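Local atomic coordinates of beta-galactosidase (Trichoderma reesei, PDB entry 3OG2), a protein that probably catalyses the hydrolysis of terminal non-reducing beta-D-galactose residues in beta-D-galactosides, as a member of glycoside hydrolase family 35. Residues P129-R134 with G707-T712; S700-D705 with K799-I804; E83-R88 with G829-D834. All blocks are in the same frame, centred on the assembly; numbering follows the deposited sequence.

Contact 1 of 3, residues P129-R134 with G707-T712; sequences PGWLQR and GFHAGT. With NAG (2-acetamido-2-deoxy-beta-D-glucopyranose), chain E.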
loop_
_atom_site.group_PDB
_atom_site.type_symbol
_atom_site.label_atom_id
_atom_site.label_comp_id
_atom_site.label_asym_id
_atom_site.label_seq_id
_atom_site.Cartn_x
_atom_site.Cartn_y
_atom_site.Cartn_z
ATOM N N PRO A 129 -10.374 -10.693 -13.863
ATOM C CA PRO A 129 -10.489 -10.053 -15.178
ATOM C C PRO A 129 -11.970 -9.891 -15.567
ATOM O O PRO A 129 -12.859 -10.703 -15.232
ATOM C CB PRO A 129 -9.840 -11.037 -16.143
ATOM C CG PRO A 129 -8.924 -11.855 -15.251
ATOM C CD PRO A 129 -9.662 -11.974 -13.937
ATOM N N GLY A 130 -12.273 -8.836 -16.332
ATOM C CA GLY A 130 -13.666 -8.544 -16.680
ATOM C C GLY A 130 -14.326 -9.654 -17.507
ATOM O O GLY A 130 -15.565 -9.720 -17.531
ATOM N N TRP A 131 -13.515 -10.501 -18.183
ATOM C CA TRP A 131 -14.155 -11.612 -18.889
ATOM C C TRP A 131 -14.788 -12.641 -17.966
ATOM O O TRP A 131 -15.569 -13.462 -18.479
ATOM C CB TRP A 131 -13.160 -12.215 -19.858
ATOM C CG TRP A 131 -11.772 -12.532 -19.417
ATOM C CD1 TRP A 131 -10.684 -11.759 -19.579
ATOM C CD2 TRP A 131 -11.342 -13.743 -18.790
ATOM N NE1 TRP A 131 -9.572 -12.363 -19.086
ATOM C CE2 TRP A 131 -9.936 -13.591 -18.597
ATOM C CE3 TRP A 131 -11.963 -14.937 -18.379
ATOM C CZ2 TRP A 131 -9.127 -14.566 -18.003
ATOM C CZ3 TRP A 131 -11.128 -15.891 -17.787
ATOM C CH2 TRP A 131 -9.743 -15.704 -17.610
ATOM N N LEU A 132 -14.566 -12.570 -16.648
ATOM C CA LEU A 132 -15.364 -13.434 -15.762
ATOM C C LEU A 132 -16.810 -13.000 -15.720
ATOM O O LEU A 132 -17.663 -13.749 -15.243
ATOM C CB LEU A 132 -14.760 -13.453 -14.359
ATOM C CG LEU A 132 -13.529 -14.354 -14.190
ATOM C CD1 LEU A 132 -13.211 -14.443 -12.686
ATOM C CD2 LEU A 132 -13.510 -15.734 -14.784
ATOM N N GLN A 133 -17.176 -11.779 -16.212
ATOM C CA GLN A 133 -18.584 -11.485 -16.337
ATOM C C GLN A 133 -19.284 -12.424 -17.327
ATOM O O GLN A 133 -20.503 -12.546 -17.229
ATOM C CB GLN A 133 -18.811 -10.027 -16.793
ATOM C CG GLN A 133 -18.191 -9.008 -15.845
ATOM C CD GLN A 133 -18.879 -7.669 -15.860
ATOM O OE1 GLN A 133 -19.585 -7.326 -16.844
ATOM N NE2 GLN A 133 -18.705 -6.835 -14.816
ATOM N N ARG A 134 -18.530 -13.090 -18.196
ATOM C CA ARG A 134 -19.114 -14.002 -19.144
ATOM C C ARG A 134 -19.106 -15.449 -18.636
ATOM O O ARG A 134 -19.443 -16.380 -19.367
ATOM C CB ARG A 134 -18.335 -13.944 -20.459
ATOM C CG ARG A 134 -18.368 -12.516 -21.028
ATOM C CD ARG A 134 -17.957 -12.520 -22.493
ATOM N NE ARG A 134 -16.678 -13.160 -22.823
ATOM C CZ ARG A 134 -15.504 -12.512 -22.878
ATOM N NH1 ARG A 134 -15.441 -11.196 -22.611
ATOM N NH2 ARG A 134 -14.377 -13.137 -23.221
ATOM N N GLY A 707 -15.845 -7.855 -24.575
ATOM C CA GLY A 707 -14.398 -7.812 -24.368
ATOM C C GLY A 707 -13.846 -6.499 -23.879
ATOM O O GLY A 707 -12.591 -6.351 -23.879
ATOM N N PHE A 708 -14.700 -5.549 -23.478
ATOM C CA PHE A 708 -14.267 -4.228 -23.059
ATOM C C PHE A 708 -14.405 -4.116 -21.537
ATOM O O PHE A 708 -15.554 -4.036 -21.070
ATOM C CB PHE A 708 -15.100 -3.131 -23.748
ATOM C CG PHE A 708 -14.977 -3.214 -25.267
ATOM C CD1 PHE A 708 -13.753 -3.041 -25.895
ATOM C CD2 PHE A 708 -16.132 -3.449 -26.013
ATOM C CE1 PHE A 708 -13.694 -3.093 -27.270
ATOM C CE2 PHE A 708 -16.089 -3.546 -27.382
ATOM C CZ PHE A 708 -14.842 -3.358 -28.000
ATOM N N HIS A 709 -13.287 -4.074 -20.833
ATOM C CA HIS A 709 -13.319 -4.153 -19.366
ATOM C C HIS A 709 -12.784 -2.915 -18.673
ATOM O O HIS A 709 -12.815 -2.879 -17.425
ATOM C CB HIS A 709 -12.443 -5.362 -18.881
ATOM C CG HIS A 709 -12.856 -6.600 -19.625
ATOM N ND1 HIS A 709 -14.186 -7.035 -19.666
ATOM C CD2 HIS A 709 -12.094 -7.397 -20.418
ATOM C CE1 HIS A 709 -14.195 -8.124 -20.445
ATOM N NE2 HIS A 709 -12.956 -8.366 -20.896
ATOM N N ALA A 710 -12.260 -1.962 -19.421
ATOM C CA ALA A 710 -11.448 -0.893 -18.853
ATOM C C ALA A 710 -11.898 0.484 -19.395
ATOM O O ALA A 710 -12.030 0.699 -20.604
ATOM C CB ALA A 710 -9.982 -1.063 -19.245
ATOM N N GLY A 711 -12.007 1.450 -18.492
ATOM C CA GLY A 711 -12.178 2.839 -18.900
ATOM C C GLY A 711 -13.484 3.130 -19.593
ATOM O O GLY A 711 -14.519 2.442 -19.463
ATOM N N THR A 712 -13.452 4.243 -20.364
ATOM C CA THR A 712 -14.687 4.786 -20.869
ATOM C C THR A 712 -15.214 3.956 -22.047
ATOM O O THR A 712 -14.466 3.521 -22.920
ATOM C CB THR A 712 -14.403 6.235 -21.368
ATOM O OG1 THR A 712 -13.694 6.950 -20.370
ATOM C CG2 THR A 712 -15.687 6.989 -21.727
HETATM C C1 NAG E . -20.949 -18.233 -22.834
HETATM C C2 NAG E . -19.675 -17.960 -23.653
HETATM C C3 NAG E . -19.283 -19.097 -24.581
HETATM C C4 NAG E . -19.281 -20.466 -23.875
HETATM C C5 NAG E . -20.578 -20.575 -23.056
HETATM C C6 NAG E . -20.633 -21.925 -22.333
HETATM C C7 NAG E . -18.729 -15.780 -24.288
HETATM C C8 NAG E . -18.768 -14.785 -25.435
HETATM N N2 NAG E . -19.678 -16.717 -24.368
HETATM O O3 NAG E . -18.015 -18.886 -25.189
HETATM O O4 NAG E . -19.224 -21.491 -24.876
HETATM O O5 NAG E . -20.671 -19.461 -22.136
HETATM O O6 NAG E . -21.927 -22.311 -21.928
HETATM O O7 NAG E . -17.674 -15.848 -23.635
#

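Contact 2 of 3, residues S700-D705 with K799-I804; sequences SLYGSD and KAPRGI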
loop_
_atom_site.group_PDB
_atom_site.type_symbol
_atom_site.label_atom_id
_atom_site.label_comp_id
_atom_site.label_asym_id
_atom_site.label_seq_id
_atom_site.Cartn_x
_atom_site.Cartn_y
_atom_site.Cartn_z
ATOM N N SER A 700 -27.320 -7.238 -25.719
ATOM C CA SER A 700 -26.454 -6.815 -24.623
ATOM C C SER A 700 -25.769 -5.496 -24.953
ATOM O O SER A 700 -25.186 -5.339 -26.041
ATOM C CB SER A 700 -25.366 -7.883 -24.400
ATOM O OG SER A 700 -24.526 -7.379 -23.357
ATOM N N LEU A 701 -25.792 -4.590 -23.989
ATOM C CA LEU A 701 -25.007 -3.349 -24.041
ATOM C C LEU A 701 -24.079 -3.277 -22.852
ATOM O O LEU A 701 -23.808 -2.200 -22.318
ATOM C CB LEU A 701 -25.967 -2.153 -24.128
ATOM C CG LEU A 701 -26.856 -2.193 -25.388
ATOM C CD1 LEU A 701 -27.916 -1.103 -25.283
ATOM C CD2 LEU A 701 -26.076 -2.020 -26.667
ATOM N N TYR A 702 -23.577 -4.449 -22.465
ATOM C CA TYR A 702 -22.611 -4.578 -21.366
ATOM C C TYR A 702 -21.217 -4.630 -21.963
ATOM O O TYR A 702 -20.933 -5.549 -22.769
ATOM C CB TYR A 702 -22.854 -5.873 -20.594
ATOM C CG TYR A 702 -24.201 -6.004 -19.932
ATOM C CD1 TYR A 702 -25.095 -4.942 -19.749
ATOM C CD2 TYR A 702 -24.543 -7.271 -19.469
ATOM C CE1 TYR A 702 -26.316 -5.157 -19.108
ATOM C CE2 TYR A 702 -25.774 -7.471 -18.807
ATOM C CZ TYR A 702 -26.637 -6.424 -18.635
ATOM O OH TYR A 702 -27.864 -6.603 -18.016
ATOM N N GLY A 703 -20.306 -3.719 -21.591
ATOM C CA GLY A 703 -18.995 -3.723 -22.207
ATOM C C GLY A 703 -18.271 -5.061 -22.147
ATOM O O GLY A 703 -17.647 -5.518 -23.121
ATOM N N SER A 704 -18.343 -5.731 -20.973
ATOM C CA SER A 704 -17.520 -6.935 -20.823
ATOM C C SER A 704 -18.053 -8.061 -21.685
ATOM O O SER A 704 -17.270 -9.006 -21.970
ATOM C CB SER A 704 -17.465 -7.401 -19.359
ATOM O OG SER A 704 -16.650 -6.502 -18.594
ATOM N N ASP A 705 -19.305 -8.010 -22.112
ATOM C CA ASP A 705 -19.818 -9.061 -22.985
ATOM C C ASP A 705 -19.154 -8.994 -24.334
ATOM O O ASP A 705 -19.187 -10.006 -25.069
ATOM C CB ASP A 705 -21.315 -8.945 -23.193
ATOM C CG ASP A 705 -22.123 -9.526 -22.007
ATOM O OD1 ASP A 705 -21.527 -10.089 -21.063
ATOM O OD2 ASP A 705 -23.381 -9.430 -22.071
ATOM N N LYS A 799 -19.747 -9.016 -11.237
ATOM C CA LYS A 799 -20.386 -9.093 -12.552
ATOM C C LYS A 799 -21.269 -7.896 -12.841
ATOM O O LYS A 799 -21.899 -7.893 -13.909
ATOM C CB LYS A 799 -21.213 -10.400 -12.655
ATOM C CG LYS A 799 -20.309 -11.646 -12.577
ATOM C CD LYS A 799 -21.166 -12.897 -12.830
ATOM C CE LYS A 799 -20.302 -14.151 -12.725
ATOM N NZ LYS A 799 -21.203 -15.365 -12.677
ATOM N N ALA A 800 -21.345 -6.882 -11.956
ATOM C CA ALA A 800 -22.147 -5.699 -12.295
ATOM C C ALA A 800 -21.665 -5.108 -13.618
ATOM O O ALA A 800 -20.484 -4.765 -13.712
ATOM C CB ALA A 800 -22.045 -4.664 -11.197
ATOM N N PRO A 801 -22.489 -5.027 -14.635
ATOM C CA PRO A 801 -21.986 -4.589 -15.949
ATOM C C PRO A 801 -21.686 -3.105 -16.010
ATOM O O PRO A 801 -22.057 -2.297 -15.141
ATOM C CB PRO A 801 -23.099 -4.983 -16.914
ATOM C CG PRO A 801 -24.291 -5.170 -16.109
ATOM C CD PRO A 801 -23.862 -5.533 -14.680
ATOM N N ARG A 802 -21.034 -2.770 -17.109
ATOM C CA ARG A 802 -20.763 -1.353 -17.422
ATOM C C ARG A 802 -21.369 -1.081 -18.768
ATOM O O ARG A 802 -21.163 -1.887 -19.719
ATOM C CB ARG A 802 -19.268 -1.064 -17.471
ATOM C CG ARG A 802 -18.606 -1.446 -16.131
ATOM C CD ARG A 802 -19.001 -0.441 -15.063
ATOM N NE ARG A 802 -18.433 -0.653 -13.737
ATOM C CZ ARG A 802 -19.163 -1.088 -12.690
ATOM N NH1 ARG A 802 -20.436 -1.441 -12.819
ATOM N NH2 ARG A 802 -18.554 -1.165 -11.520
ATOM N N GLY A 803 -22.102 0.032 -18.919
ATOM C CA GLY A 803 -22.686 0.364 -20.200
ATOM C C GLY A 803 -24.141 0.758 -19.982
ATOM O O GLY A 803 -24.468 1.565 -19.089
ATOM N N ILE A 804 -25.002 0.236 -20.839
ATOM C CA ILE A 804 -26.425 0.596 -20.823
ATOM C C ILE A 804 -27.189 -0.599 -20.293
ATOM O O ILE A 804 -27.162 -1.674 -20.870
ATOM C CB ILE A 804 -26.913 1.013 -22.220
ATOM C CG1 ILE A 804 -26.158 2.285 -22.683
ATOM C CG2 ILE A 804 -28.430 1.209 -22.255
ATOM C CD1 ILE A 804 -26.312 2.592 -24.154
HETATM O O HOH W 1 -27.835 -4.252 -21.920
HETATM O O HOH W 2 -19.557 -4.861 -18.431
#

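Contact 3 of 3, residues E83-R88 with G829-D834; sequences EGKPGR and GEDYRD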
loop_
_atom_site.group_PDB
_atom_site.type_symbol
_atom_site.label_atom_id
_atom_site.label_comp_id
_atom_site.label_asym_id
_atom_site.label_seq_id
_atom_site.Cartn_x
_atom_site.Cartn_y
_atom_site.Cartn_z
ATOM N N GLU A 83 -3.730 -11.600 -17.235
ATOM C CA GLU A 83 -4.449 -12.449 -18.191
ATOM C C GLU A 83 -5.622 -11.659 -18.753
ATOM O O GLU A 83 -6.779 -12.080 -18.706
ATOM C CB GLU A 83 -4.868 -13.796 -17.571
ATOM C CG GLU A 83 -5.151 -14.834 -18.662
ATOM C CD GLU A 83 -5.759 -16.118 -18.148
ATOM O OE1 GLU A 83 -6.133 -16.203 -16.991
ATOM O OE2 GLU A 83 -5.876 -17.073 -18.961
ATOM N N GLY A 84 -5.278 -10.466 -19.286
ATOM C CA GLY A 84 -6.336 -9.631 -19.867
ATOM C C GLY A 84 -7.041 -10.311 -21.019
ATOM O O GLY A 84 -8.229 -10.073 -21.237
ATOM N N LYS A 85 -6.347 -11.155 -21.789
ATOM C CA LYS A 85 -6.982 -12.002 -22.787
ATOM C C LYS A 85 -7.082 -13.427 -22.271
ATOM O O LYS A 85 -6.029 -13.966 -21.862
ATOM C CB LYS A 85 -6.176 -12.028 -24.090
ATOM C CG LYS A 85 -6.865 -12.881 -25.107
ATOM C CD LYS A 85 -6.968 -12.466 -26.477
ATOM C CE LYS A 85 -7.616 -13.518 -27.422
ATOM N NZ LYS A 85 -6.860 -13.481 -28.708
ATOM N N PRO A 86 -8.251 -13.998 -22.202
ATOM C CA PRO A 86 -8.371 -15.322 -21.626
ATOM C C PRO A 86 -7.461 -16.299 -22.364
ATOM O O PRO A 86 -7.459 -16.333 -23.612
ATOM C CB PRO A 86 -9.824 -15.719 -21.826
ATOM C CG PRO A 86 -10.513 -14.490 -22.315
ATOM C CD PRO A 86 -9.518 -13.445 -22.658
ATOM N N GLY A 87 -6.678 -17.081 -21.624
ATOM C CA GLY A 87 -5.786 -18.047 -22.213
ATOM C C GLY A 87 -4.409 -17.507 -22.505
ATOM O O GLY A 87 -3.530 -18.281 -22.938
ATOM N N ARG A 88 -4.170 -16.226 -22.292
ATOM C CA ARG A 88 -2.842 -15.644 -22.612
ATOM C C ARG A 88 -2.267 -14.971 -21.398
ATOM O O ARG A 88 -2.446 -13.801 -21.122
ATOM C CB ARG A 88 -2.928 -14.658 -23.772
ATOM C CG ARG A 88 -1.570 -14.223 -24.278
ATOM C CD ARG A 88 -0.647 -15.337 -24.718
ATOM N NE ARG A 88 0.506 -14.771 -25.420
ATOM C CZ ARG A 88 1.721 -14.507 -24.971
ATOM N NH1 ARG A 88 1.997 -14.780 -23.693
ATOM N NH2 ARG A 88 2.641 -13.987 -25.782
ATOM N N GLY A 829 -10.332 -4.537 -27.521
ATOM C CA GLY A 829 -10.869 -5.255 -26.367
ATOM C C GLY A 829 -9.819 -6.142 -25.719
ATOM O O GLY A 829 -8.756 -5.636 -25.284
ATOM N N GLU A 830 -10.074 -7.456 -25.603
ATOM C CA GLU A 830 -9.119 -8.375 -24.997
ATOM C C GLU A 830 -7.908 -8.560 -25.887
ATOM O O GLU A 830 -6.871 -8.990 -25.338
ATOM C CB GLU A 830 -9.781 -9.744 -24.709
ATOM C CG GLU A 830 -10.811 -9.529 -23.580
ATOM C CD GLU A 830 -11.872 -10.581 -23.480
ATOM O OE1 GLU A 830 -11.883 -11.608 -24.203
ATOM O OE2 GLU A 830 -12.770 -10.391 -22.631
ATOM N N ASP A 831 -8.004 -8.258 -27.172
ATOM C CA ASP A 831 -6.787 -8.153 -28.029
ATOM C C ASP A 831 -6.262 -6.729 -27.876
ATOM O O ASP A 831 -6.190 -5.958 -28.855
ATOM C CB ASP A 831 -7.141 -8.510 -29.459
ATOM C CG ASP A 831 -7.573 -9.954 -29.541
ATOM O OD1 ASP A 831 -6.839 -10.847 -29.099
ATOM O OD2 ASP A 831 -8.677 -10.216 -30.034
ATOM N N TYR A 832 -5.915 -6.356 -26.640
ATOM C CA TYR A 832 -5.579 -4.946 -26.380
ATOM C C TYR A 832 -4.290 -4.556 -27.063
ATOM O O TYR A 832 -3.391 -5.370 -27.344
ATOM C CB TYR A 832 -5.540 -4.711 -24.860
ATOM C CG TYR A 832 -4.559 -5.574 -24.098
ATOM C CD1 TYR A 832 -4.945 -6.849 -23.646
ATOM C CD2 TYR A 832 -3.292 -5.116 -23.798
ATOM C CE1 TYR A 832 -4.074 -7.655 -22.934
ATOM C CE2 TYR A 832 -2.390 -5.906 -23.080
ATOM C CZ TYR A 832 -2.792 -7.177 -22.660
ATOM O OH TYR A 832 -1.894 -7.949 -21.935
ATOM N N ARG A 833 -4.137 -3.281 -27.389
ATOM C CA ARG A 833 -3.048 -2.866 -28.276
ATOM C C ARG A 833 -1.747 -2.591 -27.570
ATOM O O ARG A 833 -0.691 -2.631 -28.224
ATOM C CB ARG A 833 -3.495 -1.629 -29.067
ATOM C CG ARG A 833 -4.626 -1.904 -30.036
ATOM C CD ARG A 833 -4.239 -2.945 -31.095
ATOM N NE ARG A 833 -5.281 -3.062 -32.118
ATOM C CZ ARG A 833 -5.204 -2.579 -33.337
ATOM N NH1 ARG A 833 -4.114 -1.930 -33.729
ATOM N NH2 ARG A 833 -6.242 -2.761 -34.163
ATOM N N ASP A 834 -1.741 -2.273 -26.284
ATOM C CA ASP A 834 -0.482 -1.896 -25.611
ATOM C C ASP A 834 -0.023 -3.010 -24.705
ATOM O O ASP A 834 -0.385 -3.064 -23.506
ATOM C CB ASP A 834 -0.699 -0.585 -24.871
ATOM C CG ASP A 834 0.622 0.004 -24.420
ATOM O OD1 ASP A 834 1.641 -0.720 -24.279
ATOM O OD2 ASP A 834 0.640 1.236 -24.192
HETATM O O HOH W 3 -2.656 -9.333 -19.671
#

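Contact 1 of 3, residues P129-R134 with G707-T712
Gly130 lies over one face of the imidazole of His709, its CA 3.7 Å from the ring centroid and 26° off the ring normal, a CH-pi contact made by the backbone itself. The carbonyl carbon follows, Gly130 C coming to 3.3 Å from His709 CE1. A side chain could hardly fit here: a CB on Gly130 would come within 2.3 Å of His709 ND1. Next along the 3-10 turn, Trp131 N rides over the same face, 3.4 Å from His709 CE1, while Gly707 C backs the other face, so the imidazole is a plate held between two backbones. Of the Trp131 side chain, CB comes nearest, 4.0 Å from His709 NE2, which lies at the edge of the indole near its plane; Trp131 NE1 is bonded to Glu83 O. Arg134 closes the turn. A bend at chi3 (-53°) folds its chain, and NH1 arrives near the plane of the imidazole at its edge, 4.0 Å from His709 CE1, with Gly707 N close by. Another edge of the guanidinium serves the sugar: Arg134 NE donates in plane to O7 of the NAG, at 3.0 Å and 150°. Beyond the two segments, Ser704 OG bonds His709 ND1 and Glu830 OE2 bonds His709 NE2, which fixes the ring's rotation; Arg134 NH1 bonds Ser704 O and forms a salt bridge with Glu830 OE2. The contact is an interdomain seam, in which the loop after barrel strand 110-116 of the TIM-barrel domain docks on a loop of an all-beta domain, beside a glycan.

Contact 2 of 3, residues S700-D705 with K799-I804
Ile804 and Leu701 lie side by side and point the same way, their CB atoms 3.8 Å apart and Leu701 CD1 an equal 3.8 Å from Ile804 CG2. The backbones are tied at the same place: Ile804 N donates to Leu701 O at 3.1 Å, and two residues on from Leu701, Gly703 N gives Arg802 O a nearly linear bond of 2.8 Å (172°). These two bonds flank Tyr702 and Gly803, which form a single antiparallel bridge as a non-hydrogen-bonded pair. Gly803 needs to be bare here, since a CB would run into Leu701 O. The bridge falls at the start of strand 803-811, an edge of a three-stranded sheet; Leu701 and Ile804 reach across to Phe715 and Trp821 of a five-stranded sheet, a layering consistent with a beta-sandwich of the galactose-binding type. Tyr702 turns elsewhere. With CG anti to its carbonyl carbon (chi1 -61°), the phenol lies flat beneath Pro801, whose CG sits over the ring centre, 3.5 Å from the centroid, and the hydroxyl bonds to Ala693 O. Serine at this position would probably strip Pro801 of its aromatic floor and leave Ala693 O without the phenol that reaches it. Upstream, Ser700 OG accepts from Tyr702 N in an ST turn and donates to Asp705 OD2, which Ser688 OG also bonds. Two waters complete the pairing: one links Leu701 N to Ile804 O, and the other accepts from both Ser704 N and Arg802 N.

Contact 3 of 3, residues E83-R88 with G829-D834
Glu830 leans on three residues of segment 83-88 at once. Its carbonyl oxygen is 3.4 Å from Lys85 CB, and its CG rests against Gly84 O. Its extended chain crosses Pro86 at about a right angle, bringing OE1 to 3.4 Å from Pro86 CD, while OE2 is bound to His709 and Arg134. Asp831 follows at the centre of an inverse gamma turn, closed by a weak bond from Tyr832 N to Glu830 O. Its CB starts away from the other segment, yet the carboxylate swings back, and OD1 takes Lys85 NZ on its syn lone pair, a salt bridge of 2.7 Å at the exposed margin. Lys85 reaches it through a chain bent at chi2 (137°), which lays CD against the same oxygen, and again at chi4. Tyr832 then presents its ring rim to Lys85 N, with CE1 4.3 Å from Gly84 CA; a CB on Gly84 would be tight against that carbon. A water accepts from Gly84 N at 2.9 Å and also bonds Tyr832 OH. Lys85 and Pro86 open a type II beta turn that runs to Arg88, with Gly87 N held by Glu83 OE2. The two segments make a surface junction between a turn after helix 79-82 of the TIM-barrel domain and the loop leaving strand 820-824 of the all-beta region.

Contacts 1 and 2 are buried, whereas contact 3 lies at the surface, and their chemistry differs. Contact 2 stays within the all-beta region and uses strand-like pairing with apolar side chains; contacts 1 and 3 join that region to loops of the TIM-barrel domain, one by backbone on an aromatic face, though it keeps a charged arginine, the other by an exposed ion pair and a water. Segments 700-705 and 707-712 belong to the same loop, and Ser704 of contact 2 bonds both His709 and Arg134 of contact 1, about 8 Å between centres. Glu830 does the same from contact 3, about 10 Å away. Contacts 2 and 3, centres about 17 Å apart, do not touch.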